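Local coordinates for hemoglobin-like protein (Methylacidiphilum infernorum, PDB 4NK2) that binds heme and, as a group II truncated hemoglobin, probably binds and carries oxygen, at residues K52-A57 / L152-E157; L62-V67 / F100-C105. One frame throughout, in Å; residues are numbered along the deposited sequence.

Interaction 1: K52-A57 / L152-E157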
loop_
_atom_site.group_PDB
_atom_site.type_symbol
_atom_site.label_atom_id
_atom_site.label_comp_id
_atom_site.label_asym_id
_atom_site.label_seq_id
_atom_site.Cartn_x
_atom_site.Cartn_y
_atom_site.Cartn_z
ATOM N N LYS A 52 -24.143 4.876 20.333
ATOM C CA LYS A 52 -24.817 3.751 20.976
ATOM C C LYS A 52 -26.261 3.574 20.507
ATOM O O LYS A 52 -26.856 2.513 20.722
ATOM C CB LYS A 52 -24.790 3.921 22.497
ATOM C CG LYS A 52 -25.419 2.766 23.280
ATOM C CD LYS A 52 -25.026 2.854 24.763
ATOM C CE LYS A 52 -25.579 1.697 25.589
ATOM N NZ LYS A 52 -25.234 1.836 27.041
ATOM N N LYS A 53 -26.820 4.595 19.881
ATOM C CA LYS A 53 -28.151 4.495 19.319
ATOM C C LYS A 53 -28.265 3.330 18.357
ATOM O O LYS A 53 -29.308 2.744 18.246
ATOM C CB LYS A 53 -28.543 5.788 18.609
ATOM C CG LYS A 53 -28.577 6.998 19.503
ATOM C CD LYS A 53 -29.248 8.169 18.835
ATOM C CE LYS A 53 -28.609 8.507 17.511
ATOM N NZ LYS A 53 -27.556 9.549 17.645
ATOM N N VAL A 54 -27.192 2.998 17.659
ATOM C CA VAL A 54 -27.233 1.900 16.696
ATOM C C VAL A 54 -27.558 0.586 17.397
ATOM O O VAL A 54 -28.451 -0.147 16.970
ATOM C CB VAL A 54 -25.906 1.774 15.912
ATOM C CG1 VAL A 54 -25.961 0.586 14.965
ATOM C CG2 VAL A 54 -25.647 3.045 15.120
ATOM N N TYR A 55 -26.832 0.282 18.472
ATOM C CA TYR A 55 -27.085 -0.919 19.263
ATOM C C TYR A 55 -28.489 -0.893 19.853
ATOM O O TYR A 55 -29.164 -1.922 19.933
ATOM C CB TYR A 55 -26.081 -1.007 20.408
ATOM C CG TYR A 55 -26.357 -2.110 21.413
ATOM C CD1 TYR A 55 -26.177 -3.451 21.083
ATOM C CD2 TYR A 55 -26.766 -1.804 22.708
ATOM C CE1 TYR A 55 -26.420 -4.462 22.018
ATOM C CE2 TYR A 55 -27.004 -2.794 23.643
ATOM C CZ TYR A 55 -26.828 -4.117 23.295
ATOM O OH TYR A 55 -27.064 -5.093 24.236
ATOM N N LEU A 56 -28.918 0.286 20.288
ATOM C CA LEU A 56 -30.248 0.436 20.872
ATOM C C LEU A 56 -31.338 0.126 19.840
ATOM O O LEU A 56 -32.292 -0.601 20.133
ATOM C CB LEU A 56 -30.411 1.851 21.420
ATOM C CG LEU A 56 -30.220 2.091 22.925
ATOM C CD1 LEU A 56 -29.566 0.942 23.627
ATOM C CD2 LEU A 56 -29.440 3.369 23.177
ATOM N N ALA A 57 -31.181 0.655 18.626
ATOM C CA ALA A 57 -32.156 0.433 17.553
ATOM C C ALA A 57 -32.124 -0.990 16.997
ATOM O O ALA A 57 -33.165 -1.600 16.752
ATOM C CB ALA A 57 -31.942 1.447 16.423
ATOM N N LEU A 152 -34.014 1.746 9.574
ATOM C CA LEU A 152 -33.725 2.878 8.701
ATOM C C LEU A 152 -33.175 4.082 9.469
ATOM O O LEU A 152 -32.467 4.914 8.900
ATOM C CB LEU A 152 -34.976 3.266 7.896
ATOM C CG LEU A 152 -35.448 2.232 6.864
ATOM C CD1 LEU A 152 -36.808 2.621 6.274
ATOM C CD2 LEU A 152 -34.415 2.047 5.742
ATOM N N SER A 153 -33.488 4.170 10.759
ATOM C CA SER A 153 -33.088 5.326 11.565
ATOM C C SER A 153 -31.574 5.418 11.760
ATOM O O SER A 153 -31.031 6.508 11.970
ATOM C CB SER A 153 -33.747 5.268 12.937
ATOM O OG SER A 153 -33.340 4.100 13.635
ATOM N N VAL A 154 -30.890 4.284 11.699
ATOM C CA VAL A 154 -29.446 4.263 12.004
ATOM C C VAL A 154 -28.601 3.706 10.868
ATOM O O VAL A 154 -27.377 3.565 10.995
ATOM C CB VAL A 154 -29.172 3.456 13.266
ATOM C CG1 VAL A 154 -29.698 4.208 14.473
ATOM C CG2 VAL A 154 -29.857 2.100 13.154
ATOM N N LEU A 155 -29.242 3.398 9.759
ATOM C CA LEU A 155 -28.563 2.895 8.591
ATOM C C LEU A 155 -27.447 3.816 8.108
ATOM O O LEU A 155 -26.359 3.367 7.818
ATOM C CB LEU A 155 -29.582 2.686 7.485
ATOM C CG LEU A 155 -29.187 1.873 6.271
ATOM C CD1 LEU A 155 -28.419 0.645 6.639
ATOM C CD2 LEU A 155 -30.427 1.536 5.521
ATOM N N GLU A 156 -27.722 5.104 8.016
ATOM C CA GLU A 156 -26.713 6.022 7.483
ATOM C C GLU A 156 -25.512 6.101 8.416
ATOM O O GLU A 156 -24.378 6.089 7.965
ATOM C CB GLU A 156 -27.283 7.424 7.223
ATOM C CG GLU A 156 -26.232 8.409 6.691
ATOM C CD GLU A 156 -26.833 9.726 6.201
ATOM O OE1 GLU A 156 -27.950 10.081 6.638
ATOM O OE2 GLU A 156 -26.189 10.407 5.366
ATOM N N GLU A 157 -25.775 6.179 9.718
ATOM C CA GLU A 157 -24.726 6.189 10.728
ATOM C C GLU A 157 -23.780 4.981 10.574
ATOM O O GLU A 157 -22.544 5.125 10.589
ATOM C CB GLU A 157 -25.385 6.175 12.111
ATOM C CG GLU A 157 -24.478 6.574 13.250
ATOM C CD GLU A 157 -25.243 6.836 14.535
ATOM O OE1 GLU A 157 -24.619 6.772 15.615
ATOM O OE2 GLU A 157 -26.459 7.118 14.468
#

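Interaction 2: L62-V67 / F100-C105. With HEM (protoporphyrin IX containing Fe), chain C.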
loop_
_atom_site.group_PDB
_atom_site.type_symbol
_atom_site.label_atom_id
_atom_site.label_comp_id
_atom_site.label_asym_id
_atom_site.label_seq_id
_atom_site.Cartn_x
_atom_site.Cartn_y
_atom_site.Cartn_z
ATOM N N LEU A 62 -29.637 -8.821 15.798
ATOM C CA LEU A 62 -29.647 -8.306 14.427
ATOM C C LEU A 62 -28.239 -7.959 13.969
ATOM O O LEU A 62 -27.874 -8.203 12.818
ATOM C CB LEU A 62 -30.507 -7.043 14.349
ATOM C CG LEU A 62 -31.247 -6.757 13.041
ATOM C CD1 LEU A 62 -31.594 -5.290 12.898
ATOM C CD2 LEU A 62 -30.455 -7.208 11.868
ATOM N N LEU A 63 -27.448 -7.359 14.850
ATOM C CA LEU A 63 -26.071 -7.032 14.473
ATOM C C LEU A 63 -25.278 -8.297 14.178
ATOM O O LEU A 63 -24.443 -8.320 13.265
ATOM C CB LEU A 63 -25.394 -6.184 15.556
ATOM C CG LEU A 63 -25.976 -4.768 15.696
ATOM C CD1 LEU A 63 -25.446 -4.068 16.936
ATOM C CD2 LEU A 63 -25.644 -3.956 14.450
ATOM N N ARG A 64 -25.522 -9.366 14.923
ATOM C CA ARG A 64 -24.762 -10.586 14.645
ATOM C C ARG A 64 -25.236 -11.209 13.326
ATOM O O ARG A 64 -24.443 -11.778 12.567
ATOM C CB ARG A 64 -24.852 -11.586 15.812
ATOM C CG ARG A 64 -24.308 -11.042 17.140
ATOM C CD ARG A 64 -24.133 -12.134 18.194
ATOM N NE ARG A 64 -23.446 -11.597 19.366
ATOM C CZ ARG A 64 -22.122 -11.544 19.493
ATOM N NH1 ARG A 64 -21.334 -12.005 18.526
ATOM N NH2 ARG A 64 -21.578 -11.018 20.584
ATOM N N LYS A 65 -26.527 -11.076 13.036
ATOM C CA LYS A 65 -27.065 -11.633 11.798
ATOM C C LYS A 65 -26.561 -10.843 10.603
ATOM O O LYS A 65 -26.246 -11.417 9.553
ATOM C CB LYS A 65 -28.591 -11.630 11.813
ATOM C CG LYS A 65 -29.207 -12.202 10.540
ATOM C CD LYS A 65 -30.754 -12.093 10.575
ATOM C CE LYS A 65 -31.337 -12.607 9.270
ATOM N NZ LYS A 65 -32.812 -12.770 9.338
ATOM N N LEU A 66 -26.476 -9.524 10.767
ATOM C CA LEU A 66 -25.938 -8.644 9.729
ATOM C C LEU A 66 -24.541 -9.104 9.348
ATOM O O LEU A 66 -24.201 -9.214 8.167
ATOM C CB LEU A 66 -25.874 -7.207 10.252
ATOM C CG LEU A 66 -25.019 -6.211 9.467
ATOM C CD1 LEU A 66 -25.527 -6.045 8.021
ATOM C CD2 LEU A 66 -24.959 -4.850 10.183
ATOM N N VAL A 67 -23.719 -9.353 10.359
ATOM C CA VAL A 67 -22.333 -9.750 10.102
ATOM C C VAL A 67 -22.314 -11.117 9.438
ATOM O O VAL A 67 -21.580 -11.347 8.467
ATOM C CB VAL A 67 -21.531 -9.769 11.399
ATOM C CG1 VAL A 67 -20.147 -10.399 11.175
ATOM C CG2 VAL A 67 -21.389 -8.333 11.933
ATOM N N PHE A 100 -16.861 -7.500 17.374
ATOM C CA PHE A 100 -16.370 -6.145 17.111
ATOM C C PHE A 100 -17.521 -5.185 16.758
ATOM O O PHE A 100 -17.622 -4.079 17.291
ATOM C CB PHE A 100 -15.332 -6.168 15.980
ATOM C CG PHE A 100 -14.721 -4.822 15.681
ATOM C CD1 PHE A 100 -13.797 -4.251 16.549
ATOM C CD2 PHE A 100 -15.058 -4.136 14.524
ATOM C CE1 PHE A 100 -13.232 -3.005 16.280
ATOM C CE2 PHE A 100 -14.508 -2.885 14.250
ATOM C CZ PHE A 100 -13.584 -2.324 15.129
ATOM N N VAL A 101 -18.381 -5.603 15.837
ATOM C CA VAL A 101 -19.495 -4.763 15.404
ATOM C C VAL A 101 -20.448 -4.456 16.549
ATOM O O VAL A 101 -20.882 -3.308 16.715
ATOM C CB VAL A 101 -20.290 -5.433 14.266
ATOM C CG1 VAL A 101 -21.635 -4.736 14.064
ATOM C CG2 VAL A 101 -19.456 -5.434 12.956
ATOM N N VAL A 102 -20.808 -5.477 17.323
ATOM C CA VAL A 102 -21.712 -5.272 18.455
ATOM C C VAL A 102 -21.101 -4.270 19.434
ATOM O O VAL A 102 -21.773 -3.354 19.899
ATOM C CB VAL A 102 -22.009 -6.591 19.184
ATOM C CG1 VAL A 102 -22.723 -6.319 20.507
ATOM C CG2 VAL A 102 -22.850 -7.516 18.311
ATOM N N GLU A 103 -19.818 -4.433 19.739
ATOM C CA GLU A 103 -19.163 -3.528 20.688
ATOM C C GLU A 103 -19.099 -2.106 20.157
ATOM O O GLU A 103 -19.459 -1.139 20.852
ATOM C CB GLU A 103 -17.748 -4.029 21.034
ATOM C CG GLU A 103 -16.990 -3.055 21.947
ATOM C CD GLU A 103 -15.715 -3.652 22.567
ATOM O OE1 GLU A 103 -15.422 -4.855 22.350
ATOM O OE2 GLU A 103 -15.004 -2.902 23.282
ATOM N N MET A 104 -18.648 -1.967 18.924
ATOM C CA MET A 104 -18.468 -0.667 18.311
ATOM C C MET A 104 -19.767 0.085 18.085
ATOM O O MET A 104 -19.765 1.286 17.981
ATOM C CB MET A 104 -17.711 -0.804 17.001
ATOM C CG MET A 104 -16.294 -1.283 17.166
ATOM S SD MET A 104 -15.339 -0.204 18.203
ATOM C CE MET A 104 -14.907 -1.255 19.537
ATOM N N CYS A 105 -20.872 -0.636 18.011
ATOM C CA CYS A 105 -22.184 0.002 17.903
ATOM C C CYS A 105 -22.770 0.368 19.262
ATOM O O CYS A 105 -23.882 0.914 19.333
ATOM C CB CYS A 105 -23.155 -0.889 17.135
ATOM S SG CYS A 105 -22.789 -0.935 15.371
HETATM C CHA HEM C . -10.577 -9.922 9.872
HETATM C CHB HEM C . -11.087 -8.967 5.158
HETATM C CHC HEM C . -12.360 -4.388 6.258
HETATM C CHD HEM C . -13.497 -6.105 10.678
HETATM C C1A HEM C . -10.504 -10.061 8.508
HETATM C C2A HEM C . -9.901 -11.166 7.766
HETATM C C3A HEM C . -10.055 -10.880 6.456
HETATM C C4A HEM C . -10.744 -9.602 6.334
HETATM C CMA HEM C . -9.612 -11.727 5.242
HETATM C CAA HEM C . -9.211 -12.413 8.393
HETATM C CBA HEM C . -7.696 -12.127 8.433
HETATM C CGA HEM C . -6.819 -13.211 9.054
HETATM O O1A HEM C . -5.751 -13.541 8.463
HETATM O O2A HEM C . -7.144 -13.757 10.144
HETATM C C1B HEM C . -11.380 -7.620 5.008
HETATM C C2B HEM C . -11.373 -6.851 3.773
HETATM C C3B HEM C . -11.723 -5.587 4.074
HETATM C C4B HEM C . -11.972 -5.496 5.509
HETATM C CMB HEM C . -11.047 -7.377 2.360
HETATM C CAB HEM C . -11.834 -4.446 3.045
HETATM C CBB HEM C . -11.886 -3.177 3.469
HETATM C C1C HEM C . -12.838 -4.448 7.555
HETATM C C2C HEM C . -13.495 -3.393 8.314
HETATM C C3C HEM C . -13.795 -3.877 9.536
HETATM C C4C HEM C . -13.356 -5.258 9.596
HETATM C CMC HEM C . -13.767 -1.960 7.803
HETATM C CAC HEM C . -14.510 -3.154 10.702
HETATM C CBC HEM C . -15.254 -2.058 10.496
HETATM C C1D HEM C . -12.730 -7.217 10.940
HETATM C C2D HEM C . -12.498 -7.822 12.243
HETATM C C3D HEM C . -11.597 -9.017 11.972
HETATM C C4D HEM C . -11.359 -9.014 10.546
HETATM C CMD HEM C . -13.049 -7.392 13.625
HETATM C CAD HEM C . -11.027 -9.997 13.021
HETATM C CBD HEM C . -9.785 -9.332 13.621
HETATM C CGD HEM C . -9.214 -10.283 14.649
HETATM O O1D HEM C . -8.644 -11.324 14.243
HETATM O O2D HEM C . -9.343 -10.003 15.871
HETATM N NA HEM C . -11.005 -9.141 7.607
HETATM N NB HEM C . -11.752 -6.755 6.027
HETATM N NC HEM C . -12.785 -5.563 8.381
HETATM N ND HEM C . -12.046 -7.945 9.980
HETATM FE FE HEM C . -11.823 -7.294 8.011
#

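Interaction 1: K52-A57 / L152-E157
With CG of Glu-157 anti to the backbone N (chi1 -163°) and the chain extended beyond it, the carboxylate reaches across to the first turn of helix 53-75, while Val-54, its CG1 placed opposite its own N (chi1 177°), turns CG2 to meet it. The two side chains slide past each other in opposite directions, and Val-54 CG2 lies 3.9 Å from Glu-157 CD. The same methyl group also packs on Val-154, 4.0 Å from its CB. Val-154, the N-cap residue of helix 155-165, reaches both Val-54 and Ala-57: CG1 comes within 4.0 Å of Val-54 CA, and CG2 meets Ala-57 CB at 3.9 Å. Ser-153 OG comes up to Ala-57 CB as well. Lys-53 bends at its third and fourth torsions and crosses Glu-157 at about a right angle, yet its NZ stays 4.1 Å from Glu-157 OE2, beyond salt-bridge range. The firmer polar partner of the carboxylate is Ser-51, whose backbone N is hydrogen-bonded to Glu-157 OE1; Lys-53 NZ makes a weak hydrogen bond to Ser-51 OG. Cutting Glu-157 back to an alanine would remove the carboxylate, and the Ser-51 amide would probably be left without this acceptor, with a gap beside Val-54 CG2. The contact thus joins the starts of two globin helices, away from the heme-binding residues, through an apolar centre of two buried valines; the charges of Lys-53 and Glu-157 probably add a modest attraction at its border, while the Ser-51 amide takes up OE1 of the carboxylate.

Interaction 2: L62-V67 / F100-C105
Arg-64 lays one face of its guanidinium over a methyl group: Val-102 CG2 sits 4.1 Å above the plane, offset toward the rim, and also touches Arg-64 CG. This is helix-to-helix packing within the truncated globin fold, between helices 53-75 and 87-104; the axes of the two short segments come within 9.3 Å, their directions 138° apart, closer to antiparallel than to perpendicular. The charged end of Arg-64 is held by salt bridges to Glu-60 and Asp-99 and by a cation-pi contact with Tyr-110, which probably fix the plane that Val-102 packs against. The rest of the interface is apolar. Leu-63 divides its branches between two neighbours, CD1 going to Cys-105 CB (3.9 Å) and CD2 to Val-101 CG1 (4.1 Å), while its CB meets Val-102 CG2. The CG of Leu-63 stands opposite the carbonyl carbon (chi1 -68°), from where the fork faces helix 87-104. Phe-100, on the same helix, belongs to the heme pocket: its CB lies 3.5 Å from HEM CMD, and Met-104 CG covers one ring face. One turn beyond Leu-63, Val-67 and Val-101 slide past each other in opposite directions, and their CG2 methyl groups meet at 3.6 Å.

Overall arrangement
Along the chain, helix 53-75 comes first and serves both contacts, interaction 1 with its opening turn and interaction 2 with residues 62-67, starting five residues further on. Interaction 2 closes the shorter loop, returning through helix 87-104 after 32 intervening residues. Interaction 1 closes a loop of 94 residues at the start of helix 155-165, so interaction 2 is nested inside it. The two centres are 11 Å apart and the contacts touch: Tyr-55 N lies 3.1 Å from Cys-105 O, a probable hydrogen bond, and Val-54 CG1 packs on Cys-105 SG. Together they tie helix 53-75 to helix 87-104, which borders the heme, and to helix 155-165.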